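Local coordinates for protein Ufm1-specific protease (Caenorhabditis elegans, PDB 5EJJ) that cleaves the peptide bond at the C-terminal glycine of the ubiquitin-like modifier UFM1 as a thiol protease and helps odorant receptors reach the cilia of olfactory neurons, at residues H169-R174 against D198-T203; F245-G250 against L254-R259; V299-L304 against Q339-H344; Q45-L50 against A71-V76. All coordinates share one frame; numbering follows the deposited sequence.

Interaction 1: residues H169-R174 against D198-T203; sequences HGLVIR and DVIEFT
Phe202 is met by two aliphatic side chains of residues 169-174, and the closer is Ile173. The terminal methyl CD1 of Ile173 lies 3.5 Å from CZ of Phe202 and equally near CE2 of that ring, so it rests against the far end of the phenyl group, approaching obliquely. The two side chains run nearly perpendicular to each other. In Ile173 the CG1 branch is anti to the carbonyl carbon (chi1 -54°) and runs on nearly extended, bringing CD1 to the ring. Beside it, CB of Leu171 sits 4.0 Å from CE2 of Phe202, again at a slant to the ring plane. Strands 171-173 and 199-205 are not neighbours: in this mixed sheet strand 163-166 runs between them, antiparallel to both, so the contact joins next-but-one strands over a single intervening one. At the start of the outer strand Gly170 and Leu171 both face Asn166, a G1 beta bulge. With an alanine here instead of Phe202, CD1 of Ile173 is likely to lose its wall, and a gap to open beside CB of Leu171. A second, purely aliphatic contact pairs CD1 of Leu171 with CG2 of Ile200 at 4.2 Å. Phe189, in the short helix 187-190, packs on both of these side chains, while the Phe202 side chain also touches Tyr164 and Cys129.

Interaction 2: residues F245-G250 against L254-R259; sequences FPAFFG and LDLYKR
Arg259 reaches across to residues 245-250 and touches three of them in turn. Its CB packs 4.0 Å from CD2 of Phe245, coming obliquely at the ring. Further out, CD of Arg259 reaches the proline ring, 3.7 Å from CG of Pro246. The chain bends at chi3 (-76°), and this turn brings NE to the backbone: NE donates a hydrogen bond of 2.8 Å to O of Pro246, with an N-H...O angle of 156°. The acceptor lies close to the guanidinium plane, at its edge. At the tip, CD2 of Phe248 sits over one face of the guanidinium, 3.6 Å from NH2, while NH2 in turn lies at the edge of the phenyl ring; the two planes are steeply inclined, 69° apart. The contact links the end of strand 235-247, the edge of the five-stranded mixed sheet, to the early turns of helix 253-280, which runs back nearly antiparallel to the strand after a tight connection. Within that connection Asp251 forms a salt bridge, through OD1, with NH2 of Arg259. Were Arg259 a leucine, O of Pro246 would probably lose this donor and Asp251 its counter-charge. Deeper in, CD1 of Leu256 fills the angle between strand and helix, 4.3 Å from both CE2 of Phe245 and CB of Ala247.

Interaction 3: residues V299-L304 against Q339-H344; sequences VSLLHL and QALALH
Leu301 meets Leu341 and Leu343 through its two methyls, one to each partner. Leu301 sits just ahead of strand 302-306, which pairs antiparallel with strand 289-293 to form a two-stranded sheet, and its partners belong to an irregular segment with neither helix nor strand. The closer pair is CD2 of Leu301 and CD1 of Leu341, 3.7 Å apart, the two side chains crossing at a slant. The contact is wholly aliphatic and small, about 90 Å² in all, and its centre lies about 6 Å from the centre of the molecule. Leu301 and Leu341 are backed by strand 289-293. Leu341 shares a backbone hydrogen bond with Thr292 of that strand, and the side chain of Leu301 touches the same threonine, so one residue of the hairpin partner strand serves both sides. Leu302 and Leu304 are held to it through backbone bonds to Tyr293 and Ala291. Leu301 also touches Ser128 of strand 127-139, which brings the larger mixed sheet up to this contact. A chi1 of -59° in Leu301 turns its fork toward residues 339-344, where the other methyl, CD1, comes to 4.3 Å from CD1 of Leu343.

Interaction 4: residues Q45-L50 against A71-V76; sequences QVIHVL and ADIELV
A single methyl, CD1 of Ile73, touches two consecutive residues of one strand, Ile47 and His48, whose side chains would normally leave a strand on alternate faces. Here both point toward Ile73, because Ile47 and His48 form a classic beta bulge opposite Phe38; the backbone at Ile47 departs from extended geometry, with psi at -37°. CD1 of Ile73 nestles against the branch point of Ile47, 3.7 Å from both CB and CG2 of that residue, the side chains crossing at about a right angle. It also approaches the imidazole obliquely, 4.1 Å from CD2 of His48. Chi1 of -67° sets CG1 of Ile73 beside its backbone N, and the extended chain beyond brings the methyl to the bulge. This is the MPN domain sheet, ordered 45-53, 33-40, 74-81, 94-97: strand 33-40 separates the two segments, each of which pairs with it, and Ile73 touches Phe38 on that middle strand as it reaches over. Ile47 also flanks the histidine from within its own strand, with CG2 lying 3.7 Å above one face of the His48 ring, offset toward the rim. The same imidazole meets the ring of Trp298, their planes at about 45°. The backbone O of Ile73 accepts a hydrogen bond from Arg266, linking this segment to helix 253-280.

Overall arrangement
Interactions 1, 3 and 4 are buried and aliphatic or aromatic throughout, whereas interaction 2, only partly buried, adds a charged side chain bonded to a backbone carbonyl. Interactions 1 and 2 serve opposite edges of one five-stranded sheet and meet through Ile173, which touches both Phe245 and Tyr257. Interactions 1 and 4 are alike in bridging a middle strand, but in separate sheets, their centres about 25 Å apart. Interaction 3, closest to the chain's centre, connects with interaction 1 where Val199 meets Leu343, and with interaction 4 where Ser300 packs on Ile73. Asp72 lies against Pro246 and Phe248, joining interactions 2 and 4 by packing between the 71-76 segment and the end of strand 235-247.

Interaction 1: residues H169-R174 against D198-T203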
loop_
_atom_site.group_PDB
_atom_site.type_symbol
_atom_site.label_atom_id
_atom_site.label_comp_id
_atom_site.label_asym_id
_atom_site.label_seq_id
_atom_site.Cartn_x
_atom_site.Cartn_y
_atom_site.Cartn_z
ATOM N N HIS A 169 26.366 5.584 4.878
ATOM C CA HIS A 169 26.831 5.169 3.570
ATOM C C HIS A 169 27.527 6.302 2.848
ATOM O O HIS A 169 27.973 6.133 1.716
ATOM C CB HIS A 169 25.671 4.677 2.720
ATOM C CG HIS A 169 25.004 3.450 3.254
ATOM N ND1 HIS A 169 25.473 2.180 3.002
ATOM C CD2 HIS A 169 23.889 3.296 4.007
ATOM C CE1 HIS A 169 24.681 1.297 3.584
ATOM N NE2 HIS A 169 23.709 1.948 4.198
ATOM N N GLY A 170 27.610 7.465 3.484
ATOM C CA GLY A 170 28.329 8.575 2.881
ATOM C C GLY A 170 27.698 9.043 1.582
ATOM O O GLY A 170 28.364 9.259 0.562
ATOM N N LEU A 171 26.382 9.197 1.644
ATOM C CA LEU A 171 25.582 9.605 0.510
ATOM C C LEU A 171 25.144 11.044 0.705
ATOM O O LEU A 171 24.681 11.430 1.791
ATOM C CB LEU A 171 24.361 8.697 0.420
ATOM C CG LEU A 171 24.737 7.256 0.115
ATOM C CD1 LEU A 171 23.505 6.391 -0.011
ATOM C CD2 LEU A 171 25.541 7.274 -1.165
ATOM N N VAL A 172 25.287 11.839 -0.346
ATOM C CA VAL A 172 24.819 13.203 -0.280
ATOM C C VAL A 172 24.061 13.584 -1.558
ATOM O O VAL A 172 24.579 13.456 -2.672
ATOM C CB VAL A 172 25.975 14.202 0.093
ATOM C CG1 VAL A 172 27.156 14.042 -0.828
ATOM C CG2 VAL A 172 25.511 15.636 0.053
ATOM N N ILE A 173 22.813 14.013 -1.392
ATOM C CA ILE A 173 22.086 14.647 -2.489
ATOM C C ILE A 173 21.972 16.149 -2.237
ATOM O O ILE A 173 21.575 16.590 -1.153
ATOM C CB ILE A 173 20.696 14.021 -2.712
ATOM C CG1 ILE A 173 20.825 12.514 -2.893
ATOM C CG2 ILE A 173 20.015 14.626 -3.952
ATOM C CD1 ILE A 173 19.571 11.792 -2.537
ATOM N N ARG A 174 22.320 16.924 -3.254
ATOM C CA ARG A 174 22.526 18.351 -3.099
ATOM C C ARG A 174 22.561 18.874 -4.504
ATOM O O ARG A 174 22.839 18.116 -5.415
ATOM C CB ARG A 174 23.876 18.588 -2.443
ATOM C CG ARG A 174 24.041 19.900 -1.658
ATOM C CD ARG A 174 25.527 20.184 -1.358
ATOM N NE ARG A 174 26.299 19.962 -2.588
ATOM C CZ ARG A 174 27.039 18.882 -2.850
ATOM N NH1 ARG A 174 27.158 17.896 -1.953
ATOM N NH2 ARG A 174 27.670 18.797 -4.018
ATOM N N ASP A 198 12.107 -1.140 -0.024
ATOM C CA ASP A 198 13.538 -0.840 -0.113
ATOM C C ASP A 198 13.766 0.667 0.008
ATOM O O ASP A 198 13.552 1.424 -0.944
ATOM C CB ASP A 198 14.168 -1.431 -1.375
ATOM C CG ASP A 198 13.874 -2.906 -1.513
ATOM O OD1 ASP A 198 13.441 -3.499 -0.496
ATOM O OD2 ASP A 198 14.049 -3.465 -2.620
ATOM N N VAL A 199 14.204 1.078 1.198
ATOM C CA VAL A 199 14.156 2.467 1.619
ATOM C C VAL A 199 15.527 2.973 2.021
ATOM O O VAL A 199 16.104 2.446 2.957
ATOM C CB VAL A 199 13.264 2.596 2.853
ATOM C CG1 VAL A 199 13.215 4.005 3.315
ATOM C CG2 VAL A 199 11.870 2.124 2.553
ATOM N N ILE A 200 16.043 3.983 1.320
ATOM C CA ILE A 200 17.240 4.720 1.734
ATOM C C ILE A 200 16.833 6.000 2.505
ATOM O O ILE A 200 16.390 6.984 1.896
ATOM C CB ILE A 200 18.077 5.150 0.497
ATOM C CG1 ILE A 200 18.267 3.985 -0.455
ATOM C CG2 ILE A 200 19.429 5.715 0.885
ATOM C CD1 ILE A 200 17.372 4.061 -1.652
ATOM N N GLU A 201 16.984 5.997 3.831
ATOM C CA GLU A 201 16.639 7.163 4.655
ATOM C C GLU A 201 17.718 8.252 4.690
ATOM O O GLU A 201 18.876 7.941 4.907
ATOM C CB GLU A 201 16.363 6.702 6.072
ATOM C CG GLU A 201 15.966 7.795 7.034
ATOM C CD GLU A 201 15.191 7.244 8.244
ATOM O OE1 GLU A 201 15.473 7.697 9.380
ATOM O OE2 GLU A 201 14.297 6.365 8.056
ATOM N N PHE A 202 17.342 9.521 4.483
ATOM C CA PHE A 202 18.282 10.662 4.596
ATOM C C PHE A 202 17.896 11.680 5.669
ATOM O O PHE A 202 16.757 11.723 6.145
ATOM C CB PHE A 202 18.404 11.456 3.305
ATOM C CG PHE A 202 18.930 10.684 2.147
ATOM C CD1 PHE A 202 18.155 9.707 1.535
ATOM C CD2 PHE A 202 20.165 10.993 1.603
ATOM C CE1 PHE A 202 18.617 9.028 0.416
ATOM C CE2 PHE A 202 20.655 10.319 0.479
ATOM C CZ PHE A 202 19.878 9.338 -0.111
ATOM N N THR A 203 18.864 12.516 6.031
ATOM C CA THR A 203 18.598 13.637 6.916
ATOM C C THR A 203 18.543 14.895 6.070
ATOM O O THR A 203 19.464 15.159 5.291
ATOM C CB THR A 203 19.658 13.773 7.990
ATOM O OG1 THR A 203 19.469 12.737 8.960
ATOM C CG2 THR A 203 19.505 15.107 8.685
#

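Interaction 2: residues F245-G250 against L254-R259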
loop_
_atom_site.group_PDB
_atom_site.type_symbol
_atom_site.label_atom_id
_atom_site.label_comp_id
_atom_site.label_asym_id
_atom_site.label_seq_id
_atom_site.Cartn_x
_atom_site.Cartn_y
_atom_site.Cartn_z
ATOM N N PHE A 245 10.722 10.067 -2.397
ATOM C CA PHE A 245 10.938 10.113 -3.843
ATOM C C PHE A 245 11.676 8.871 -4.357
ATOM O O PHE A 245 12.521 8.313 -3.657
ATOM C CB PHE A 245 11.668 11.383 -4.241
ATOM C CG PHE A 245 13.066 11.502 -3.692
ATOM C CD1 PHE A 245 13.289 12.020 -2.421
ATOM C CD2 PHE A 245 14.169 11.157 -4.473
ATOM C CE1 PHE A 245 14.587 12.173 -1.929
ATOM C CE2 PHE A 245 15.474 11.300 -3.981
ATOM C CZ PHE A 245 15.678 11.810 -2.704
ATOM N N PRO A 246 11.335 8.413 -5.574
ATOM C CA PRO A 246 11.932 7.199 -6.129
ATOM C C PRO A 246 13.402 7.297 -6.526
ATOM O O PRO A 246 13.813 8.249 -7.169
ATOM C CB PRO A 246 11.078 6.932 -7.368
ATOM C CG PRO A 246 10.455 8.197 -7.670
ATOM C CD PRO A 246 10.192 8.850 -6.382
ATOM N N ALA A 247 14.167 6.280 -6.125
ATOM C CA ALA A 247 15.532 6.020 -6.587
ATOM C C ALA A 247 15.491 4.903 -7.626
ATOM O O ALA A 247 15.302 3.732 -7.272
ATOM C CB ALA A 247 16.364 5.563 -5.422
ATOM N N PHE A 248 15.643 5.242 -8.901
ATOM C CA PHE A 248 15.598 4.214 -9.935
ATOM C C PHE A 248 17.012 3.765 -10.273
ATOM O O PHE A 248 17.945 4.572 -10.265
ATOM C CB PHE A 248 14.889 4.723 -11.192
ATOM C CG PHE A 248 13.432 4.986 -10.997
ATOM C CD1 PHE A 248 12.554 3.938 -10.775
ATOM C CD2 PHE A 248 12.937 6.275 -11.036
ATOM C CE1 PHE A 248 11.210 4.163 -10.597
ATOM C CE2 PHE A 248 11.594 6.516 -10.851
ATOM C CZ PHE A 248 10.726 5.457 -10.631
ATOM N N PHE A 249 17.175 2.472 -10.543
ATOM C CA PHE A 249 18.480 1.950 -10.914
ATOM C C PHE A 249 18.958 2.654 -12.178
ATOM O O PHE A 249 18.240 2.707 -13.183
ATOM C CB PHE A 249 18.415 0.440 -11.114
ATOM C CG PHE A 249 19.688 -0.163 -11.661
ATOM C CD1 PHE A 249 20.686 -0.620 -10.801
ATOM C CD2 PHE A 249 19.879 -0.294 -13.028
ATOM C CE1 PHE A 249 21.856 -1.180 -11.302
ATOM C CE2 PHE A 249 21.031 -0.844 -13.525
ATOM C CZ PHE A 249 22.026 -1.287 -12.662
ATOM N N GLY A 250 20.152 3.234 -12.099
ATOM C CA GLY A 250 20.794 3.819 -13.251
ATOM C C GLY A 250 20.779 5.330 -13.334
ATOM O O GLY A 250 21.324 5.879 -14.289
ATOM N N LEU A 254 22.558 13.832 -10.001
ATOM C CA LEU A 254 21.786 14.972 -10.470
ATOM C C LEU A 254 20.298 14.646 -10.594
ATOM O O LEU A 254 19.444 15.393 -10.111
ATOM C CB LEU A 254 22.297 15.482 -11.809
ATOM C CG LEU A 254 21.572 16.757 -12.242
ATOM C CD1 LEU A 254 21.876 17.896 -11.292
ATOM C CD2 LEU A 254 21.933 17.153 -13.650
ATOM N N ASP A 255 20.001 13.534 -11.264
ATOM C CA ASP A 255 18.629 13.063 -11.430
ATOM C C ASP A 255 17.968 12.911 -10.064
ATOM O O ASP A 255 16.798 13.260 -9.902
ATOM C CB ASP A 255 18.604 11.710 -12.152
ATOM C CG ASP A 255 18.901 11.815 -13.656
ATOM O OD1 ASP A 255 18.342 12.724 -14.332
ATOM O OD2 ASP A 255 19.684 10.959 -14.157
ATOM N N LEU A 256 18.716 12.391 -9.088
ATOM C CA LEU A 256 18.194 12.229 -7.735
ATOM C C LEU A 256 17.812 13.567 -7.141
ATOM O O LEU A 256 16.876 13.659 -6.371
ATOM C CB LEU A 256 19.220 11.587 -6.806
ATOM C CG LEU A 256 19.495 10.085 -6.800
ATOM C CD1 LEU A 256 18.260 9.237 -6.517
ATOM C CD2 LEU A 256 20.110 9.705 -8.097
ATOM N N TYR A 257 18.562 14.608 -7.473
ATOM C CA TYR A 257 18.339 15.906 -6.848
ATOM C C TYR A 257 17.079 16.565 -7.395
ATOM O O TYR A 257 16.243 17.043 -6.617
ATOM C CB TYR A 257 19.562 16.812 -6.994
ATOM C CG TYR A 257 19.240 18.287 -6.889
ATOM C CD1 TYR A 257 19.111 18.902 -5.644
ATOM C CD2 TYR A 257 19.068 19.067 -8.035
ATOM C CE1 TYR A 257 18.813 20.247 -5.545
ATOM C CE2 TYR A 257 18.759 20.401 -7.947
ATOM C CZ TYR A 257 18.636 20.989 -6.701
ATOM O OH TYR A 257 18.335 22.324 -6.607
ATOM N N LYS A 258 16.923 16.568 -8.718
ATOM C CA LYS A 258 15.704 17.113 -9.294
ATOM C C LYS A 258 14.457 16.404 -8.753
ATOM O O LYS A 258 13.419 17.036 -8.596
ATOM C CB LYS A 258 15.727 17.103 -10.819
ATOM C CG LYS A 258 17.056 17.528 -11.413
ATOM C CD LYS A 258 16.898 18.298 -12.732
ATOM C CE LYS A 258 16.483 19.766 -12.481
ATOM N NZ LYS A 258 16.963 20.728 -13.543
ATOM N N ARG A 259 14.551 15.116 -8.428
ATOM C CA ARG A 259 13.380 14.403 -7.911
ATOM C C ARG A 259 13.018 14.771 -6.483
ATOM O O ARG A 259 11.852 15.024 -6.179
ATOM C CB ARG A 259 13.524 12.893 -8.053
ATOM C CG ARG A 259 12.848 12.385 -9.311
ATOM C CD ARG A 259 12.416 10.939 -9.198
ATOM N NE ARG A 259 13.548 10.030 -9.313
ATOM C CZ ARG A 259 14.199 9.792 -10.441
ATOM N NH1 ARG A 259 13.844 10.408 -11.565
ATOM N NH2 ARG A 259 15.211 8.946 -10.435
#

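Interaction 3: residues V299-L304 against Q339-H344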
loop_
_atom_site.group_PDB
_atom_site.type_symbol
_atom_site.label_atom_id
_atom_site.label_comp_id
_atom_site.label_asym_id
_atom_site.label_seq_id
_atom_site.Cartn_x
_atom_site.Cartn_y
_atom_site.Cartn_z
ATOM N N VAL A 299 1.488 0.657 -8.804
ATOM C CA VAL A 299 2.890 0.284 -8.914
ATOM C C VAL A 299 3.794 1.480 -8.676
ATOM O O VAL A 299 5.004 1.408 -8.874
ATOM C CB VAL A 299 3.213 -0.298 -10.284
ATOM C CG1 VAL A 299 2.457 -1.547 -10.480
ATOM C CG2 VAL A 299 2.845 0.699 -11.364
ATOM N N SER A 300 3.202 2.592 -8.267
ATOM C CA SER A 300 3.959 3.719 -7.777
ATOM C C SER A 300 3.145 4.187 -6.569
ATOM O O SER A 300 1.937 3.943 -6.515
ATOM C CB SER A 300 4.098 4.780 -8.878
ATOM O OG SER A 300 4.416 6.076 -8.368
ATOM N N LEU A 301 3.809 4.834 -5.606
ATOM C CA LEU A 301 3.200 5.209 -4.333
ATOM C C LEU A 301 2.244 6.386 -4.453
ATOM O O LEU A 301 2.224 7.069 -5.471
ATOM C CB LEU A 301 4.297 5.538 -3.325
ATOM C CG LEU A 301 5.280 4.399 -3.039
ATOM C CD1 LEU A 301 6.510 4.905 -2.308
ATOM C CD2 LEU A 301 4.593 3.308 -2.221
ATOM N N LEU A 302 1.454 6.604 -3.408
ATOM C CA LEU A 302 0.506 7.709 -3.309
ATOM C C LEU A 302 0.852 8.500 -2.060
ATOM O O LEU A 302 1.026 7.919 -0.987
ATOM C CB LEU A 302 -0.914 7.172 -3.153
ATOM C CG LEU A 302 -2.043 8.123 -2.746
ATOM C CD1 LEU A 302 -2.450 9.057 -3.852
ATOM C CD2 LEU A 302 -3.220 7.311 -2.391
ATOM N N HIS A 303 0.940 9.824 -2.187
ATOM C CA HIS A 303 1.482 10.658 -1.122
ATOM C C HIS A 303 0.462 11.673 -0.673
ATOM O O HIS A 303 -0.065 12.415 -1.476
ATOM C CB HIS A 303 2.709 11.387 -1.610
ATOM C CG HIS A 303 3.656 10.523 -2.363
ATOM N ND1 HIS A 303 4.835 10.070 -1.818
ATOM C CD2 HIS A 303 3.604 10.027 -3.623
ATOM C CE1 HIS A 303 5.468 9.336 -2.713
ATOM N NE2 HIS A 303 4.740 9.290 -3.815
ATOM N N LEU A 304 0.177 11.723 0.617
ATOM C CA LEU A 304 -0.901 12.574 1.064
ATOM C C LEU A 304 -0.607 13.197 2.410
ATOM O O LEU A 304 -0.048 12.555 3.306
ATOM C CB LEU A 304 -2.199 11.775 1.154
ATOM C CG LEU A 304 -2.750 11.138 -0.119
ATOM C CD1 LEU A 304 -3.913 10.251 0.229
ATOM C CD2 LEU A 304 -3.152 12.205 -1.119
ATOM N N GLN A 339 -2.856 2.015 7.670
ATOM C CA GLN A 339 -2.450 1.369 6.430
ATOM C C GLN A 339 -1.234 2.022 5.759
ATOM O O GLN A 339 -0.666 1.465 4.802
ATOM C CB GLN A 339 -3.602 1.395 5.452
ATOM C CG GLN A 339 -4.833 0.768 5.966
ATOM C CD GLN A 339 -5.865 0.570 4.877
ATOM O OE1 GLN A 339 -6.845 1.311 4.800
ATOM N NE2 GLN A 339 -5.653 -0.442 4.028
ATOM N N ALA A 340 -0.855 3.206 6.245
ATOM C CA ALA A 340 0.263 3.953 5.683
ATOM C C ALA A 340 1.557 3.169 5.835
ATOM O O ALA A 340 1.808 2.572 6.870
ATOM C CB ALA A 340 0.375 5.279 6.354
ATOM N N LEU A 341 2.373 3.149 4.797
ATOM C CA LEU A 341 3.652 2.481 4.913
ATOM C C LEU A 341 4.457 3.268 5.925
ATOM O O LEU A 341 4.289 4.480 6.081
ATOM C CB LEU A 341 4.365 2.422 3.564
ATOM C CG LEU A 341 3.368 1.984 2.500
ATOM C CD1 LEU A 341 3.977 1.911 1.098
ATOM C CD2 LEU A 341 2.729 0.665 2.888
ATOM N N ALA A 342 5.318 2.594 6.649
ATOM C CA ALA A 342 6.153 3.325 7.571
ATOM C C ALA A 342 7.555 3.268 6.984
ATOM O O ALA A 342 8.321 2.314 7.223
ATOM C CB ALA A 342 6.087 2.695 8.942
ATOM N N LEU A 343 7.878 4.266 6.170
ATOM C CA LEU A 343 9.116 4.192 5.422
ATOM C C LEU A 343 10.193 4.906 6.210
ATOM O O LEU A 343 11.376 4.525 6.176
ATOM C CB LEU A 343 8.949 4.782 4.017
ATOM C CG LEU A 343 7.828 4.216 3.131
ATOM C CD1 LEU A 343 7.827 4.918 1.804
ATOM C CD2 LEU A 343 7.927 2.720 2.900
ATOM N N HIS A 344 9.779 5.941 6.938
ATOM C CA HIS A 344 10.731 6.668 7.755
ATOM C C HIS A 344 10.746 6.124 9.182
ATOM O O HIS A 344 9.697 5.794 9.750
ATOM C CB HIS A 344 10.447 8.167 7.750
ATOM C CG HIS A 344 11.600 8.989 8.251
ATOM N ND1 HIS A 344 11.620 9.560 9.506
ATOM C CD2 HIS A 344 12.779 9.315 7.671
ATOM C CE1 HIS A 344 12.760 10.202 9.674
ATOM N NE2 HIS A 344 13.478 10.074 8.574
#

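Interaction 4: residues Q45-L50 against A71-V76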
loop_
_atom_site.group_PDB
_atom_site.type_symbol
_atom_site.label_atom_id
_atom_site.label_comp_id
_atom_site.label_asym_id
_atom_site.label_seq_id
_atom_site.Cartn_x
_atom_site.Cartn_y
_atom_site.Cartn_z
ATOM N N GLN A 45 5.503 6.174 -20.837
ATOM C CA GLN A 45 4.897 5.065 -20.109
ATOM C C GLN A 45 3.796 5.563 -19.170
ATOM O O GLN A 45 4.071 6.297 -18.245
ATOM C CB GLN A 45 5.971 4.322 -19.319
ATOM C CG GLN A 45 5.458 3.097 -18.632
ATOM C CD GLN A 45 6.447 2.548 -17.654
ATOM O OE1 GLN A 45 7.111 3.294 -16.953
ATOM N NE2 GLN A 45 6.557 1.231 -17.597
ATOM N N VAL A 46 2.549 5.185 -19.413
ATOM C CA VAL A 46 1.452 5.674 -18.586
ATOM C C VAL A 46 1.418 4.910 -17.275
ATOM O O VAL A 46 1.482 3.706 -17.285
ATOM C CB VAL A 46 0.100 5.496 -19.316
ATOM C CG1 VAL A 46 -1.045 5.803 -18.395
ATOM C CG2 VAL A 46 0.039 6.387 -20.543
ATOM N N ILE A 47 1.312 5.582 -16.137
ATOM C CA ILE A 47 1.300 4.847 -14.876
ATOM C C ILE A 47 -0.067 4.859 -14.202
ATOM O O ILE A 47 -0.454 3.872 -13.596
ATOM C CB ILE A 47 2.373 5.365 -13.890
ATOM C CG1 ILE A 47 3.753 5.267 -14.513
ATOM C CG2 ILE A 47 2.374 4.575 -12.614
ATOM C CD1 ILE A 47 4.136 3.891 -14.861
ATOM N N HIS A 48 -0.789 5.973 -14.295
ATOM C CA HIS A 48 -2.086 6.126 -13.626
ATOM C C HIS A 48 -3.120 6.714 -14.571
ATOM O O HIS A 48 -2.931 7.808 -15.088
ATOM C CB HIS A 48 -1.999 7.080 -12.438
ATOM C CG HIS A 48 -1.063 6.643 -11.354
ATOM N ND1 HIS A 48 -1.297 5.537 -10.566
ATOM C CD2 HIS A 48 0.091 7.192 -10.903
ATOM C CE1 HIS A 48 -0.312 5.405 -9.694
ATOM N NE2 HIS A 48 0.543 6.398 -9.875
ATOM N N VAL A 49 -4.219 6.007 -14.795
ATOM C CA VAL A 49 -5.332 6.605 -15.500
ATOM C C VAL A 49 -6.432 6.917 -14.495
ATOM O O VAL A 49 -7.004 6.024 -13.877
ATOM C CB VAL A 49 -5.832 5.707 -16.615
ATOM C CG1 VAL A 49 -7.010 6.354 -17.295
ATOM C CG2 VAL A 49 -4.721 5.472 -17.615
ATOM N N LEU A 50 -6.704 8.198 -14.290
ATOM C CA LEU A 50 -7.695 8.566 -13.286
ATOM C C LEU A 50 -8.986 9.113 -13.891
ATOM O O LEU A 50 -8.984 10.142 -14.569
ATOM C CB LEU A 50 -7.103 9.525 -12.271
ATOM C CG LEU A 50 -6.023 8.863 -11.417
ATOM C CD1 LEU A 50 -5.361 9.883 -10.468
ATOM C CD2 LEU A 50 -6.581 7.643 -10.655
ATOM N N ALA A 71 7.144 11.778 -7.645
ATOM C CA ALA A 71 7.760 12.934 -8.276
ATOM C C ALA A 71 8.185 12.706 -9.722
ATOM O O ALA A 71 8.249 13.664 -10.492
ATOM C CB ALA A 71 8.918 13.411 -7.450
ATOM N N ASP A 72 8.454 11.458 -10.103
ATOM C CA ASP A 72 8.848 11.178 -11.483
ATOM C C ASP A 72 7.669 11.122 -12.463
ATOM O O ASP A 72 7.847 10.954 -13.665
ATOM C CB ASP A 72 9.646 9.889 -11.551
ATOM C CG ASP A 72 8.797 8.661 -11.303
ATOM O OD1 ASP A 72 8.130 8.568 -10.244
ATOM O OD2 ASP A 72 8.786 7.780 -12.182
ATOM N N ILE A 73 6.465 11.280 -11.941
ATOM C CA ILE A 73 5.254 11.112 -12.709
ATOM C C ILE A 73 4.544 12.442 -12.881
ATOM O O ILE A 73 4.424 13.221 -11.948
ATOM C CB ILE A 73 4.351 10.140 -11.971
ATOM C CG1 ILE A 73 4.997 8.768 -11.988
ATOM C CG2 ILE A 73 2.970 10.083 -12.578
ATOM C CD1 ILE A 73 4.084 7.678 -11.552
ATOM N N GLU A 74 4.070 12.717 -14.085
ATOM C CA GLU A 74 3.317 13.939 -14.311
ATOM C C GLU A 74 2.159 13.701 -15.262
ATOM O O GLU A 74 2.011 12.623 -15.829
ATOM C CB GLU A 74 4.231 14.982 -14.920
ATOM C CG GLU A 74 4.675 14.621 -16.298
ATOM C CD GLU A 74 5.887 15.410 -16.716
ATOM O OE1 GLU A 74 7.015 14.853 -16.662
ATOM O OE2 GLU A 74 5.716 16.597 -17.092
ATOM N N LEU A 75 1.341 14.725 -15.426
ATOM C CA LEU A 75 0.283 14.749 -16.427
ATOM C C LEU A 75 0.846 14.544 -17.821
ATOM O O LEU A 75 1.703 15.298 -18.253
ATOM C CB LEU A 75 -0.365 16.125 -16.362
ATOM C CG LEU A 75 -1.759 16.346 -16.905
ATOM C CD1 LEU A 75 -1.594 16.819 -18.297
ATOM C CD2 LEU A 75 -2.537 15.038 -16.818
ATOM N N VAL A 76 0.370 13.528 -18.531
ATOM C CA VAL A 76 0.860 13.261 -19.894
ATOM C C VAL A 76 -0.266 13.343 -20.908
ATOM O O VAL A 76 0.004 13.468 -22.092
ATOM C CB VAL A 76 1.606 11.882 -20.068
ATOM C CG1 VAL A 76 2.992 11.904 -19.451
ATOM C CG2 VAL A 76 0.784 10.744 -19.501
#